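Long-range contact in Pre-mRNA-splicing factor SAD1 (Saccharomyces cerevisiae, PDB 4MSX), which promotes assembly of newly made U4 snRNA into the U4/U6 snRNP and is required for pre-mRNA splicing, although it is a catalytically inactive deubiquitinase: residues Asp193-Met205 and Ile264-Ile277. Numbering follows the deposited sequence. Where two conformers were deposited one is given.
Sequences DYAHSVLLLISHM and IDPRLFLLWLFNKI
Tyr194 meets Ile264, Pro266 and Phe269 where two helices of the ubiquitin-specific protease (USP) fold pack in its buried interior. Helix 193-203 and helix 266-277 run in roughly the same direction and cross at -52°, with their axes 8.8 Å apart. With chi1 at 63°, Tyr194 CG is flanked by its own backbone N and C, which brings the ring against Ile264 and Phe269. Ile264 CG2 lies over the centre of one ring face, a CH-pi contact 3.8 Å from the Tyr194 ring centroid. The edge of the same ring points at the face of Phe269, a T-shaped pair with planes at 86°. Ala195 CB then rests against Phe269 CE2. In one of two conformers, Ser197 OG donates to Tyr194 O within its own helix, from above the carbonyl plane. There Ser197 OG also lies 3.4 Å from Pro266 CG. Val198 is a knob in a hole formed by Pro266, Phe269, Leu270 and Leu273. Val198 CB packs 3.5 Å from Phe269 CD2. Both Val198 methyls touch Phe269 CD2; CG1 also reaches Leu273 CD2, and CG2 Pro266 O and Leu270 CB. Leu201 CD1 touches Leu270 CD1 in one Leu270 conformer, the side chains at about a right angle. In one conformer, Ile202 lies alongside Phe274, pointing the opposite way, and its CD1 meets Ile277 CD1 tip to tip. Strand 374-379 and helix 282-292 also pack against Met205 and Phe274. Met205 SD sits at the Phe274 ring edge, near its plane, 4.4 Å from Phe274 CZ.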
# COMPACT_ATOMS: atom_id res chain seq x y z
N ASP A 193 -3.26 -8.49 -5.16
CA ASP A 193 -1.89 -8.47 -4.64
C ASP A 193 -1.04 -7.32 -5.19
O ASP A 193 -0.24 -6.71 -4.42
CB ASP A 193 -1.14 -9.78 -4.87
CG ASP A 193 -1.19 -10.26 -6.33
OD1 ASP A 193 -1.76 -9.57 -7.23
OD2 ASP A 193 -0.65 -11.37 -6.54
N TYR A 194 -1.23 -6.97 -6.46
CA TYR A 194 -0.45 -5.85 -7.02
C TYR A 194 -0.74 -4.53 -6.30
O TYR A 194 0.13 -3.67 -6.15
CB TYR A 194 -0.71 -5.65 -8.51
CG TYR A 194 -2.14 -5.28 -8.82
CD1 TYR A 194 -2.53 -3.94 -8.82
CD2 TYR A 194 -3.11 -6.25 -9.02
CE1 TYR A 194 -3.83 -3.57 -9.07
CE2 TYR A 194 -4.46 -5.89 -9.23
CZ TYR A 194 -4.79 -4.56 -9.26
OH TYR A 194 -6.11 -4.19 -9.46
N ALA A 195 -1.98 -4.33 -5.88
CA ALA A 195 -2.34 -3.13 -5.16
C ALA A 195 -1.87 -3.22 -3.72
O ALA A 195 -1.47 -2.20 -3.15
CB ALA A 195 -3.93 -2.95 -5.16
N HIS A 196 -1.94 -4.39 -3.10
CA HIS A 196 -1.41 -4.49 -1.72
C HIS A 196 0.07 -4.06 -1.70
O HIS A 196 0.48 -3.30 -0.82
CB HIS A 196 -1.51 -5.93 -1.22
CG HIS A 196 -2.90 -6.45 -1.26
ND1 HIS A 196 -3.19 -7.79 -1.33
CD2 HIS A 196 -4.09 -5.79 -1.22
CE1 HIS A 196 -4.51 -7.95 -1.34
NE2 HIS A 196 -5.08 -6.75 -1.26
N SER A 197 0.86 -4.49 -2.68
CA SER A 197 2.28 -4.19 -2.62
C SER A 197 2.49 -2.69 -2.77
O SER A 197 3.32 -2.13 -2.06
CB SER A 197 3.12 -4.95 -3.69
OG SER A 197 2.78 -4.55 -4.99
N VAL A 198 1.76 -2.05 -3.67
CA VAL A 198 1.95 -0.62 -3.86
C VAL A 198 1.50 0.18 -2.60
O VAL A 198 2.18 1.15 -2.16
CB VAL A 198 1.15 -0.14 -5.11
CG1 VAL A 198 1.12 1.39 -5.21
CG2 VAL A 198 1.81 -0.74 -6.43
N LEU A 199 0.36 -0.20 -2.02
CA LEU A 199 -0.07 0.52 -0.80
C LEU A 199 0.94 0.36 0.34
O LEU A 199 1.16 1.31 1.12
CB LEU A 199 -1.44 0.01 -0.33
CG LEU A 199 -2.57 0.41 -1.32
CD1 LEU A 199 -3.86 -0.32 -0.90
CD2 LEU A 199 -2.79 1.95 -1.35
N LEU A 200 1.51 -0.83 0.48
CA LEU A 200 2.56 -1.02 1.49
C LEU A 200 3.80 -0.14 1.18
O LEU A 200 4.38 0.51 2.08
CB LEU A 200 2.99 -2.51 1.54
CG LEU A 200 1.95 -3.43 2.23
CD1 LEU A 200 2.27 -4.91 1.96
CD2 LEU A 200 1.85 -3.14 3.78
N LEU A 201 4.21 -0.10 -0.09
CA LEU A 201 5.41 0.69 -0.46
C LEU A 201 5.19 2.13 -0.08
O LEU A 201 6.03 2.77 0.59
CB LEU A 201 5.70 0.68 -1.97
CG LEU A 201 6.16 -0.63 -2.57
CD1 LEU A 201 6.72 -0.45 -4.01
CD2 LEU A 201 7.18 -1.25 -1.69
N ILE A 202 4.08 2.69 -0.50
CA ILE A 202 3.90 4.10 -0.25
C ILE A 202 3.65 4.38 1.24
O ILE A 202 4.10 5.41 1.76
CB ILE A 202 2.84 4.71 -1.15
CG1 ILE A 202 3.01 6.23 -1.15
CG2 ILE A 202 1.43 4.25 -0.74
CD1 ILE A 202 1.97 6.96 -2.01
N SER A 203 2.98 3.47 1.96
CA SER A 203 2.74 3.63 3.39
C SER A 203 4.02 3.52 4.23
O SER A 203 4.03 3.92 5.40
CB SER A 203 1.73 2.59 3.88
OG SER A 203 0.47 2.88 3.33
N HIS A 204 5.08 2.96 3.64
CA HIS A 204 6.34 2.79 4.35
C HIS A 204 7.39 3.85 3.98
O HIS A 204 8.51 3.77 4.45
CB HIS A 204 6.89 1.33 4.23
CG HIS A 204 6.12 0.37 5.09
ND1 HIS A 204 6.68 -0.29 6.17
CD2 HIS A 204 4.79 0.08 5.12
CE1 HIS A 204 5.74 -1.01 6.77
NE2 HIS A 204 4.59 -0.81 6.15
N MET A 205 7.03 4.82 3.13
CA MET A 205 7.90 5.98 2.86
C MET A 205 7.60 7.04 3.90
O MET A 205 6.59 7.74 3.82
CB MET A 205 7.63 6.58 1.49
CG MET A 205 8.07 5.60 0.41
SD MET A 205 7.57 6.14 -1.23
CE MET A 205 8.34 4.80 -2.15
N ILE A 264 -2.19 -5.32 -15.44
CA ILE A 264 -1.69 -4.36 -14.44
C ILE A 264 -0.72 -5.10 -13.55
O ILE A 264 -0.79 -6.34 -13.48
CB ILE A 264 -2.89 -3.76 -13.68
CG1 ILE A 264 -2.40 -2.54 -12.82
CG2 ILE A 264 -3.61 -4.85 -12.83
CD1 ILE A 264 -3.65 -1.79 -12.24
N ASP A 265 0.24 -4.38 -12.95
CA ASP A 265 1.23 -5.03 -12.09
C ASP A 265 1.68 -3.93 -11.11
O ASP A 265 1.18 -2.81 -11.18
CB ASP A 265 2.41 -5.59 -12.94
CG ASP A 265 3.17 -4.51 -13.73
OD1 ASP A 265 3.38 -3.43 -13.21
OD2 ASP A 265 3.57 -4.74 -14.90
N PRO A 266 2.58 -4.26 -10.18
CA PRO A 266 2.91 -3.21 -9.17
C PRO A 266 3.49 -1.94 -9.75
O PRO A 266 3.25 -0.86 -9.21
CB PRO A 266 3.91 -3.90 -8.23
CG PRO A 266 3.43 -5.38 -8.24
CD PRO A 266 3.02 -5.61 -9.75
N ARG A 267 4.24 -2.03 -10.85
CA ARG A 267 4.84 -0.86 -11.41
C ARG A 267 3.78 0.06 -12.06
O ARG A 267 3.75 1.27 -11.83
CB ARG A 267 5.87 -1.25 -12.47
CG ARG A 267 6.42 -0.01 -13.16
CD ARG A 267 7.48 -0.37 -14.25
NE ARG A 267 7.60 0.77 -15.13
CZ ARG A 267 6.80 1.00 -16.17
NH1 ARG A 267 5.91 0.08 -16.55
NH2 ARG A 267 6.97 2.12 -16.86
N LEU A 268 2.94 -0.54 -12.92
CA LEU A 268 1.92 0.25 -13.60
C LEU A 268 0.97 0.89 -12.56
O LEU A 268 0.54 2.01 -12.70
CB LEU A 268 1.07 -0.67 -14.51
CG LEU A 268 1.89 -1.14 -15.73
CD1 LEU A 268 1.11 -2.22 -16.56
CD2 LEU A 268 2.23 0.08 -16.59
N PHE A 269 0.65 0.14 -11.52
CA PHE A 269 -0.28 0.67 -10.52
C PHE A 269 0.40 1.74 -9.66
O PHE A 269 -0.21 2.75 -9.35
CB PHE A 269 -0.85 -0.44 -9.66
CG PHE A 269 -1.87 0.06 -8.64
CD1 PHE A 269 -3.03 0.73 -9.05
CD2 PHE A 269 -1.65 -0.12 -7.26
CE1 PHE A 269 -3.96 1.21 -8.11
CE2 PHE A 269 -2.60 0.35 -6.30
CZ PHE A 269 -3.75 0.99 -6.74
N LEU A 270 1.67 1.53 -9.30
CA LEU A 270 2.42 2.57 -8.54
C LEU A 270 2.45 3.87 -9.33
O LEU A 270 2.20 4.94 -8.78
CB LEU A 270 3.86 2.09 -8.27
CG LEU A 270 4.65 3.16 -7.47
CD1 LEU A 270 5.65 2.47 -6.52
CD2 LEU A 270 5.35 4.09 -8.43
N LEU A 271 2.75 3.80 -10.63
CA LEU A 271 2.87 5.01 -11.45
C LEU A 271 1.48 5.66 -11.54
O LEU A 271 1.33 6.88 -11.48
CB LEU A 271 3.29 4.67 -12.90
CG LEU A 271 4.78 4.18 -12.99
CD1 LEU A 271 5.19 3.78 -14.39
CD2 LEU A 271 5.73 5.28 -12.50
N TRP A 272 0.46 4.84 -11.78
CA TRP A 272 -0.91 5.41 -11.83
C TRP A 272 -1.24 6.14 -10.49
O TRP A 272 -1.83 7.24 -10.47
CB TRP A 272 -1.95 4.27 -12.07
CG TRP A 272 -3.34 4.78 -12.32
CD1 TRP A 272 -3.95 5.01 -13.55
CD2 TRP A 272 -4.34 5.05 -11.32
NE1 TRP A 272 -5.27 5.44 -13.35
CE2 TRP A 272 -5.53 5.47 -12.00
CE3 TRP A 272 -4.35 4.99 -9.91
CZ2 TRP A 272 -6.68 5.86 -11.32
CZ3 TRP A 272 -5.55 5.38 -9.23
CH2 TRP A 272 -6.68 5.79 -9.96
N LEU A 273 -0.95 5.47 -9.39
CA LEU A 273 -1.34 5.97 -8.07
C LEU A 273 -0.53 7.25 -7.75
O LEU A 273 -1.08 8.25 -7.25
CB LEU A 273 -1.08 4.91 -6.99
CG LEU A 273 -1.78 5.23 -5.68
CD1 LEU A 273 -3.34 5.10 -5.82
CD2 LEU A 273 -1.25 4.34 -4.56
N PHE A 274 0.78 7.25 -8.03
CA PHE A 274 1.56 8.52 -7.82
C PHE A 274 1.01 9.67 -8.66
O PHE A 274 0.89 10.81 -8.18
CB PHE A 274 3.02 8.36 -8.22
CG PHE A 274 3.88 7.78 -7.14
CD1 PHE A 274 3.33 7.05 -6.10
CD2 PHE A 274 5.24 7.99 -7.14
CE1 PHE A 274 4.14 6.52 -5.08
CE2 PHE A 274 6.06 7.46 -6.13
CZ PHE A 274 5.50 6.73 -5.11
N ASN A 275 0.66 9.39 -9.93
CA ASN A 275 0.12 10.45 -10.75
C ASN A 275 -1.25 10.91 -10.25
O ASN A 275 -1.59 12.10 -10.34
CB ASN A 275 0.10 10.08 -12.25
CG ASN A 275 1.54 9.95 -12.85
OD1 ASN A 275 2.48 10.67 -12.46
ND2 ASN A 275 1.72 8.99 -13.76
N LYS A 276 -2.05 9.99 -9.73
CA LYS A 276 -3.39 10.37 -9.31
C LYS A 276 -3.29 11.21 -8.00
O LYS A 276 -4.08 12.13 -7.74
CB LYS A 276 -4.25 9.13 -9.09
CG LYS A 276 -5.68 9.41 -8.61
CD LYS A 276 -6.46 10.02 -9.77
CE LYS A 276 -7.82 10.42 -9.32
NZ LYS A 276 -8.70 10.77 -10.45
N ILE A 277 -2.35 10.84 -7.15
CA ILE A 277 -2.12 11.59 -5.89
C ILE A 277 -1.71 13.01 -6.25
O ILE A 277 -2.28 13.99 -5.70
CB ILE A 277 -1.04 10.96 -5.01
CG1 ILE A 277 -1.56 9.64 -4.44
CG2 ILE A 277 -0.63 11.95 -3.84
CD1 ILE A 277 -0.46 8.76 -3.85